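(R)-S-adenosyl-L-methionine hydrolase (Thermus thermophilus, PDB 2CW5) hydrolyses S-adenosyl-L-methionine to adenosine and L-methionine, working as a homotrimer and lacking the halogenating activity of its fluorinase and chlorinase relatives. Local coordinates at residues K21-E26 with V137-A142; A63-V68 with G94-A99; R106-L111 with P156-E161. One frame throughout, in Å; residues are numbered along the deposited sequence.

Interaction 1: residues K21-E26 with V137-A142; sequences KAVLAE and VFAPAA
Val23 and Leu24 of helix 16-24 meet helix 133-147 chiefly at Ala139. The methyl of Ala139 faces the flank of Val23, its CB lying 3.8 Å from Val23 CG1. That branch stands anti to the backbone N (chi1 173°), which carries it across to the second helix, also nearing Pro140 CD. Leu24 starts out less directly, but its extended chain brings CD2 against the helix at Ala139 and Ala142, one turn apart: the carbon is 3.2 Å from Ala139 O and 3.7 Å from Ala142 CB. With only methyl groups at Ala139 and Ala142, the longer helix offers little bulk here, and the backbones come close, the CA atoms of Leu24 and Ala139 being 5.9 Å apart. The contact is thus helix-on-helix packing on one side of the mixed sheet of the N-terminal domain, with the methyl of Ala142 also touching Val64 and Leu66 of strand 64-68. Pro140 interrupts the bonding of its helix, since its N has no hydrogen to give. Further out, Leu24 also packs on Val33 and Val23 on Arg135. Lys21 turns away, its NZ in a salt bridge with Asp35, while Ala22 packs on Tyr58 of a neighbouring subunit.

Interaction 2: residues A63-V68 with G94-A99; sequences AVVLAV and GLFTLA
Ala67 presents its methyl to two side chains at once, the isobutyl end of Leu95 and the ring of Phe96. Leu95 CD2 comes to 3.5 Å from Ala67 CB and to 3.4 Å from Ala67 O, so a single branch covers both the methyl and the carbonyl oxygen. CG of Leu95 is anti to the backbone N (chi1 169°), which sends the branch out to the strand. The Phe96 ring enters obliquely beside it, with CZ 3.8 Å from Ala67 CB and 3.9 Å from Val65 O. Its CE1 reaches Val65 CG1 at 4.2 Å, where the two side chains run past one another in opposing senses. Leu95 and Phe96, the two central residues of a type I beta turn from Gly94 to Thr97, both point at the strand. Gly94 O is gripped twice at the turn, by Thr97 N and by Thr97 OG1, the latter at 2.6 Å. Contact across the segments is wholly by packing. Helix 45-55 closes over this side of the sheet: Leu52 packs on Val65 and Phe96, and Ala48 on Leu95. Tyr88 of strand 87-89 meets the Phe96 ring, and helix 133-147 covers Leu66 on the other face of strand 64-68.

Interaction 3: residues R106-L111 with P156-E161; sequences RRAFLL and PEVPVE
A water bridges Ala108 and the opposing strand: it accepts from Ala108 N at 3.0 Å and donates to both Val158 O and Glu157 OE2, occupying the place of a possible direct backbone bond. Leu110 N points almost straight at Pro156 O (2.8 Å, 179° at the hydrogen), whereas Val158 N reaches Ala108 O at 3.0 Å. Strand 157-158 is therefore a weakly bonded antiparallel addition to the mixed sheet's edge at strand 107-110, with Phe109 and Glu157 as a non-hydrogen-bonded pair. On their face, CG of Glu157 lies anti to the backbone N (chi1 171°) and the extended chain runs beside the Phe109 ring at a slant, CB lying 3.5 Å from Phe109 CE1; carboxylate and ring planes differ by only 12°. The Arg107 guanidinium comes to the edge of the Phe109 ring, NH1 in the ring plane, with Phe109 CZ against one of its faces, toward the rim. Arg107 NE stays 4.4 Å from Glu157 OE2, too far for a salt bridge. On the opposite face Val158 meets Ala108 CB with CG2 and Leu110 CD2 with CG1, while Val160 CG1 rests 3.4 Å from Arg106 O. Arg106 and Arg107 both face Leu83, forming a classic beta bulge.

From the N terminus, helix 16-24 comes first, and its partner arrives only with helix 133-147, so interaction 1 closes a long loop. Nested within that loop, interaction 2 joins strand 64-68 to the turn at 94-99. Interaction 3 opens next at strand 107-110, after interaction 2 has closed, and ends at 156-161, beyond helix 133-147; it therefore crosses interaction 1. Helix 133-147 is the common partner: Phe138 packs on Leu66 and Val68 of interaction 2 and on Leu111 of interaction 3. Interactions 2 and 3 do not touch, yet both reach the same mixed sheet, one at an inner strand and the other at its edge.

Interaction 1: residues K21-E26 with V137-A142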
loop_
_atom_site.group_PDB
_atom_site.type_symbol
_atom_site.label_atom_id
_atom_site.label_comp_id
_atom_site.label_asym_id
_atom_site.label_seq_id
_atom_site.Cartn_x
_atom_site.Cartn_y
_atom_site.Cartn_z
ATOM N N LYS C 21 10.035 -7.258 5.418
ATOM C CA LYS C 21 10.001 -6.635 6.736
ATOM C C LYS C 21 10.031 -7.711 7.828
ATOM O O LYS C 21 10.616 -7.515 8.899
ATOM C CB LYS C 21 8.739 -5.779 6.878
ATOM C CG LYS C 21 8.752 -4.515 6.036
ATOM C CD LYS C 21 7.473 -3.717 6.252
ATOM C CE LYS C 21 7.517 -2.389 5.529
ATOM N NZ LYS C 21 6.235 -1.650 5.701
ATOM N N ALA C 22 9.397 -8.849 7.554
ATOM C CA ALA C 22 9.364 -9.953 8.511
ATOM C C ALA C 22 10.763 -10.536 8.683
ATOM O O ALA C 22 11.194 -10.806 9.802
ATOM C CB ALA C 22 8.401 -11.040 8.035
ATOM N N VAL C 23 11.471 -10.734 7.573
ATOM C CA VAL C 23 12.825 -11.272 7.647
ATOM C C VAL C 23 13.723 -10.277 8.379
ATOM O O VAL C 23 14.553 -10.671 9.195
ATOM C CB VAL C 23 13.407 -11.560 6.241
ATOM C CG1 VAL C 23 14.873 -11.956 6.353
ATOM C CG2 VAL C 23 12.624 -12.685 5.580
ATOM N N LEU C 24 13.546 -8.988 8.098
ATOM C CA LEU C 24 14.346 -7.955 8.756
ATOM C C LEU C 24 14.132 -7.979 10.266
ATOM O O LEU C 24 15.055 -7.722 11.038
ATOM C CB LEU C 24 13.986 -6.563 8.223
ATOM C CG LEU C 24 14.438 -6.181 6.810
ATOM C CD1 LEU C 24 13.939 -4.778 6.482
ATOM C CD2 LEU C 24 15.953 -6.240 6.716
ATOM N N ALA C 25 12.910 -8.283 10.685
ATOM C CA ALA C 25 12.583 -8.330 12.105
ATOM C C ALA C 25 13.051 -9.642 12.729
ATOM O O ALA C 25 12.977 -9.820 13.943
ATOM C CB ALA C 25 11.081 -8.161 12.300
ATOM N N GLU C 26 13.530 -10.547 11.877
ATOM C CA GLU C 26 14.034 -11.862 12.273
ATOM C C GLU C 26 14.121 -12.105 13.778
ATOM O O GLU C 26 15.252 -12.217 14.301
ATOM C CB GLU C 26 15.404 -12.089 11.635
ATOM C CG GLU C 26 16.422 -11.008 11.957
ATOM C CD GLU C 26 17.635 -11.068 11.053
ATOM O OE1 GLU C 26 18.617 -10.347 11.327
ATOM O OE2 GLU C 26 17.601 -11.830 10.062
ATOM N N VAL C 137 18.165 -12.769 -0.226
ATOM C CA VAL C 137 19.490 -12.157 -0.325
ATOM C C VAL C 137 19.583 -10.738 0.247
ATOM O O VAL C 137 20.394 -10.468 1.138
ATOM C CB VAL C 137 19.975 -12.120 -1.806
ATOM C CG1 VAL C 137 21.335 -11.414 -1.900
ATOM C CG2 VAL C 137 20.088 -13.542 -2.353
ATOM N N PHE C 138 18.752 -9.828 -0.253
ATOM C CA PHE C 138 18.804 -8.442 0.211
ATOM C C PHE C 138 18.368 -8.204 1.661
ATOM O O PHE C 138 19.042 -7.477 2.397
ATOM C CB PHE C 138 18.002 -7.552 -0.742
ATOM C CG PHE C 138 18.549 -7.530 -2.145
ATOM C CD1 PHE C 138 19.852 -7.098 -2.391
ATOM C CD2 PHE C 138 17.773 -7.958 -3.217
ATOM C CE1 PHE C 138 20.374 -7.094 -3.692
ATOM C CE2 PHE C 138 18.282 -7.957 -4.520
ATOM C CZ PHE C 138 19.589 -7.523 -4.755
ATOM N N ALA C 139 17.262 -8.815 2.082
ATOM C CA ALA C 139 16.776 -8.630 3.451
ATOM C C ALA C 139 17.799 -9.053 4.504
ATOM O O ALA C 139 18.063 -8.310 5.455
ATOM C CB ALA C 139 15.460 -9.386 3.662
ATOM N N PRO C 140 18.380 -10.258 4.364
ATOM C CA PRO C 140 19.364 -10.679 5.365
ATOM C C PRO C 140 20.593 -9.768 5.383
ATOM O O PRO C 140 21.201 -9.551 6.431
ATOM C CB PRO C 140 19.690 -12.118 4.952
ATOM C CG PRO C 140 19.409 -12.134 3.472
ATOM C CD PRO C 140 18.143 -11.323 3.372
ATOM N N ALA C 141 20.935 -9.225 4.222
ATOM C CA ALA C 141 22.079 -8.329 4.099
ATOM C C ALA C 141 21.783 -7.020 4.829
ATOM O O ALA C 141 22.616 -6.501 5.581
ATOM C CB ALA C 141 22.364 -8.059 2.625
ATOM N N ALA C 142 20.582 -6.499 4.610
ATOM C CA ALA C 142 20.160 -5.256 5.243
ATOM C C ALA C 142 20.113 -5.403 6.763
ATOM O O ALA C 142 20.535 -4.507 7.490
ATOM C CB ALA C 142 18.800 -4.844 4.714
#

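Interaction 2: residues A63-V68 with G94-A99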
loop_
_atom_site.group_PDB
_atom_site.type_symbol
_atom_site.label_atom_id
_atom_site.label_comp_id
_atom_site.label_asym_id
_atom_site.label_seq_id
_atom_site.Cartn_x
_atom_site.Cartn_y
_atom_site.Cartn_z
ATOM N N ALA C 63 22.143 5.461 7.547
ATOM C CA ALA C 63 20.941 4.649 7.398
ATOM C C ALA C 63 21.195 3.612 6.300
ATOM O O ALA C 63 22.018 3.829 5.406
ATOM C CB ALA C 63 19.760 5.527 7.018
ATOM N N VAL C 64 20.494 2.487 6.378
ATOM C CA VAL C 64 20.620 1.428 5.385
ATOM C C VAL C 64 19.491 1.593 4.375
ATOM O O VAL C 64 18.318 1.463 4.725
ATOM C CB VAL C 64 20.497 0.028 6.034
ATOM C CG1 VAL C 64 20.462 -1.055 4.954
ATOM C CG2 VAL C 64 21.651 -0.204 6.991
ATOM N N VAL C 65 19.845 1.885 3.129
ATOM C CA VAL C 65 18.855 2.067 2.076
ATOM C C VAL C 65 18.721 0.776 1.280
ATOM O O VAL C 65 19.595 0.434 0.478
ATOM C CB VAL C 65 19.259 3.202 1.105
ATOM C CG1 VAL C 65 18.157 3.415 0.063
ATOM C CG2 VAL C 65 19.521 4.483 1.880
ATOM N N LEU C 66 17.635 0.056 1.542
ATOM C CA LEU C 66 17.331 -1.197 0.870
ATOM C C LEU C 66 16.399 -0.872 -0.290
ATOM O O LEU C 66 15.287 -0.384 -0.088
ATOM C CB LEU C 66 16.646 -2.156 1.852
ATOM C CG LEU C 66 16.076 -3.470 1.308
ATOM C CD1 LEU C 66 17.185 -4.280 0.661
ATOM C CD2 LEU C 66 15.438 -4.257 2.445
ATOM N N ALA C 67 16.857 -1.126 -1.509
ATOM C CA ALA C 67 16.043 -0.831 -2.681
ATOM C C ALA C 67 16.057 -2.013 -3.631
ATOM O O ALA C 67 17.110 -2.397 -4.137
ATOM C CB ALA C 67 16.563 0.421 -3.381
ATOM N N VAL C 68 14.884 -2.592 -3.870
ATOM C CA VAL C 68 14.785 -3.751 -4.750
ATOM C C VAL C 68 13.887 -3.497 -5.953
ATOM O O VAL C 68 12.660 -3.459 -5.827
ATOM C CB VAL C 68 14.252 -4.979 -3.986
ATOM C CG1 VAL C 68 14.229 -6.199 -4.911
ATOM C CG2 VAL C 68 15.122 -5.252 -2.765
ATOM N N GLY C 94 22.349 0.030 -11.589
ATOM C CA GLY C 94 22.261 1.468 -11.775
ATOM C C GLY C 94 21.150 2.153 -11.001
ATOM O O GLY C 94 21.001 3.373 -11.075
ATOM N N LEU C 95 20.370 1.366 -10.271
ATOM C CA LEU C 95 19.276 1.884 -9.458
ATOM C C LEU C 95 19.729 3.047 -8.559
ATOM O O LEU C 95 19.008 4.035 -8.388
ATOM C CB LEU C 95 18.721 0.751 -8.589
ATOM C CG LEU C 95 17.737 1.075 -7.457
ATOM C CD1 LEU C 95 16.523 1.786 -8.020
ATOM C CD2 LEU C 95 17.318 -0.214 -6.764
ATOM N N PHE C 96 20.925 2.920 -7.993
ATOM C CA PHE C 96 21.472 3.928 -7.081
ATOM C C PHE C 96 22.271 5.072 -7.734
ATOM O O PHE C 96 22.893 5.859 -7.028
ATOM C CB PHE C 96 22.370 3.239 -6.045
ATOM C CG PHE C 96 21.643 2.280 -5.131
ATOM C CD1 PHE C 96 20.748 2.747 -4.177
ATOM C CD2 PHE C 96 21.879 0.909 -5.213
ATOM C CE1 PHE C 96 20.092 1.864 -3.308
ATOM C CE2 PHE C 96 21.231 0.013 -4.351
ATOM C CZ PHE C 96 20.335 0.496 -3.394
ATOM N N THR C 97 22.248 5.165 -9.064
ATOM C CA THR C 97 23.013 6.188 -9.791
ATOM C C THR C 97 22.909 7.622 -9.266
ATOM O O THR C 97 23.925 8.276 -8.999
ATOM C CB THR C 97 22.634 6.201 -11.288
ATOM O OG1 THR C 97 22.918 4.921 -11.865
ATOM C CG2 THR C 97 23.435 7.260 -12.030
ATOM N N LEU C 98 21.686 8.117 -9.133
ATOM C CA LEU C 98 21.474 9.480 -8.656
ATOM C C LEU C 98 21.843 9.636 -7.183
ATOM O O LEU C 98 22.458 10.632 -6.791
ATOM C CB LEU C 98 20.022 9.892 -8.921
ATOM C CG LEU C 98 19.698 9.954 -10.421
ATOM C CD1 LEU C 98 18.240 10.324 -10.626
ATOM C CD2 LEU C 98 20.606 10.978 -11.111
ATOM N N ALA C 99 21.481 8.653 -6.364
ATOM C CA ALA C 99 21.822 8.699 -4.948
ATOM C C ALA C 99 23.335 8.854 -4.817
ATOM O O ALA C 99 23.834 9.604 -3.976
ATOM C CB ALA C 99 21.386 7.409 -4.261
#

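Interaction 3: residues R106-L111 with P156-E161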
loop_
_atom_site.group_PDB
_atom_site.type_symbol
_atom_site.label_atom_id
_atom_site.label_comp_id
_atom_site.label_asym_id
_atom_site.label_seq_id
_atom_site.Cartn_x
_atom_site.Cartn_y
_atom_site.Cartn_z
ATOM N N ARG C 106 32.374 4.324 -1.179
ATOM C CA ARG C 106 33.808 4.124 -1.015
ATOM C C ARG C 106 34.135 2.637 -1.138
ATOM O O ARG C 106 35.211 2.267 -1.606
ATOM C CB ARG C 106 34.249 4.644 0.354
ATOM C CG ARG C 106 34.024 6.134 0.555
ATOM C CD ARG C 106 35.095 6.965 -0.139
ATOM N NE ARG C 106 36.394 6.820 0.517
ATOM C CZ ARG C 106 37.501 7.455 0.146
ATOM N NH1 ARG C 106 37.478 8.290 -0.887
ATOM N NH2 ARG C 106 38.633 7.259 0.810
ATOM N N ARG C 107 33.200 1.789 -0.717
ATOM C CA ARG C 107 33.383 0.341 -0.787
ATOM C C ARG C 107 32.106 -0.371 -1.223
ATOM O O ARG C 107 31.005 0.111 -0.969
ATOM C CB ARG C 107 33.822 -0.211 0.575
ATOM C CG ARG C 107 35.219 0.211 0.996
ATOM C CD ARG C 107 35.696 -0.602 2.187
ATOM N NE ARG C 107 34.910 -0.342 3.386
ATOM C CZ ARG C 107 34.964 -1.090 4.485
ATOM N NH1 ARG C 107 35.767 -2.145 4.529
ATOM N NH2 ARG C 107 34.216 -0.785 5.537
ATOM N N ALA C 108 32.263 -1.515 -1.882
ATOM C CA ALA C 108 31.127 -2.308 -2.348
ATOM C C ALA C 108 31.414 -3.775 -2.059
ATOM O O ALA C 108 32.576 -4.190 -2.033
ATOM C CB ALA C 108 30.912 -2.100 -3.839
ATOM N N PHE C 109 30.357 -4.557 -1.850
ATOM C CA PHE C 109 30.494 -5.976 -1.536
ATOM C C PHE C 109 29.447 -6.837 -2.234
ATOM O O PHE C 109 28.307 -6.412 -2.424
ATOM C CB PHE C 109 30.354 -6.185 -0.025
ATOM C CG PHE C 109 31.405 -5.490 0.790
ATOM C CD1 PHE C 109 32.567 -6.155 1.165
ATOM C CD2 PHE C 109 31.235 -4.167 1.181
ATOM C CE1 PHE C 109 33.545 -5.512 1.918
ATOM C CE2 PHE C 109 32.205 -3.516 1.930
ATOM C CZ PHE C 109 33.363 -4.189 2.301
ATOM N N LEU C 110 29.842 -8.050 -2.612
ATOM C CA LEU C 110 28.922 -8.991 -3.243
ATOM C C LEU C 110 28.105 -9.585 -2.103
ATOM O O LEU C 110 28.654 -9.893 -1.048
ATOM C CB LEU C 110 29.694 -10.106 -3.956
ATOM C CG LEU C 110 29.659 -10.116 -5.483
ATOM C CD1 LEU C 110 28.237 -10.380 -5.964
ATOM C CD2 LEU C 110 30.176 -8.789 -6.015
ATOM N N LEU C 111 26.800 -9.742 -2.300
ATOM C CA LEU C 111 25.961 -10.291 -1.241
ATOM C C LEU C 111 25.807 -11.806 -1.318
ATOM O O LEU C 111 25.269 -12.337 -2.289
ATOM C CB LEU C 111 24.577 -9.635 -1.259
ATOM C CG LEU C 111 24.522 -8.112 -1.086
ATOM C CD1 LEU C 111 23.071 -7.675 -0.953
ATOM C CD2 LEU C 111 25.311 -7.699 0.143
ATOM N N PRO C 156 32.369 -11.287 -0.759
ATOM C CA PRO C 156 33.625 -10.720 -1.257
ATOM C C PRO C 156 33.529 -9.243 -1.644
ATOM O O PRO C 156 32.531 -8.800 -2.216
ATOM C CB PRO C 156 33.947 -11.612 -2.450
ATOM C CG PRO C 156 32.592 -11.958 -2.972
ATOM C CD PRO C 156 31.835 -12.284 -1.703
ATOM N N GLU C 157 34.569 -8.482 -1.326
ATOM C CA GLU C 157 34.594 -7.065 -1.660
ATOM C C GLU C 157 34.957 -6.870 -3.126
ATOM O O GLU C 157 35.800 -7.587 -3.669
ATOM C CB GLU C 157 35.597 -6.322 -0.772
ATOM C CG GLU C 157 35.858 -4.877 -1.189
ATOM C CD GLU C 157 36.664 -4.105 -0.154
ATOM O OE1 GLU C 157 37.624 -4.679 0.405
ATOM O OE2 GLU C 157 36.346 -2.921 0.089
ATOM N N VAL C 158 34.307 -5.906 -3.768
ATOM C CA VAL C 158 34.573 -5.605 -5.166
ATOM C C VAL C 158 34.852 -4.115 -5.323
ATOM O O VAL C 158 34.411 -3.304 -4.509
ATOM C CB VAL C 158 33.382 -5.997 -6.064
ATOM C CG1 VAL C 158 33.135 -7.493 -5.965
ATOM C CG2 VAL C 158 32.138 -5.215 -5.658
ATOM N N PRO C 159 35.595 -3.738 -6.376
ATOM C CA PRO C 159 35.945 -2.339 -6.654
ATOM C C PRO C 159 34.707 -1.504 -6.957
ATOM O O PRO C 159 33.876 -1.907 -7.770
ATOM C CB PRO C 159 36.861 -2.448 -7.872
ATOM C CG PRO C 159 37.445 -3.831 -7.752
ATOM C CD PRO C 159 36.242 -4.635 -7.349
ATOM N N VAL C 160 34.579 -0.347 -6.312
ATOM C CA VAL C 160 33.423 0.511 -6.557
ATOM C C VAL C 160 33.352 0.929 -8.017
ATOM O O VAL C 160 32.273 1.224 -8.536
ATOM C CB VAL C 160 33.446 1.794 -5.688
ATOM C CG1 VAL C 160 33.174 1.442 -4.241
ATOM C CG2 VAL C 160 34.783 2.503 -5.828
ATOM N N GLU C 161 34.500 0.953 -8.686
ATOM C CA GLU C 161 34.512 1.342 -10.087
ATOM C C GLU C 161 33.779 0.328 -10.959
ATOM O O GLU C 161 33.401 0.636 -12.090
ATOM C CB GLU C 161 35.949 1.540 -10.594
ATOM C CG GLU C 161 36.890 0.363 -10.396
ATOM C CD GLU C 161 37.652 0.420 -9.078
ATOM O OE1 GLU C 161 38.713 -0.238 -8.984
ATOM O OE2 GLU C 161 37.194 1.112 -8.139
HETATM O O HOH W 1 35.206 -1.826 -2.336
#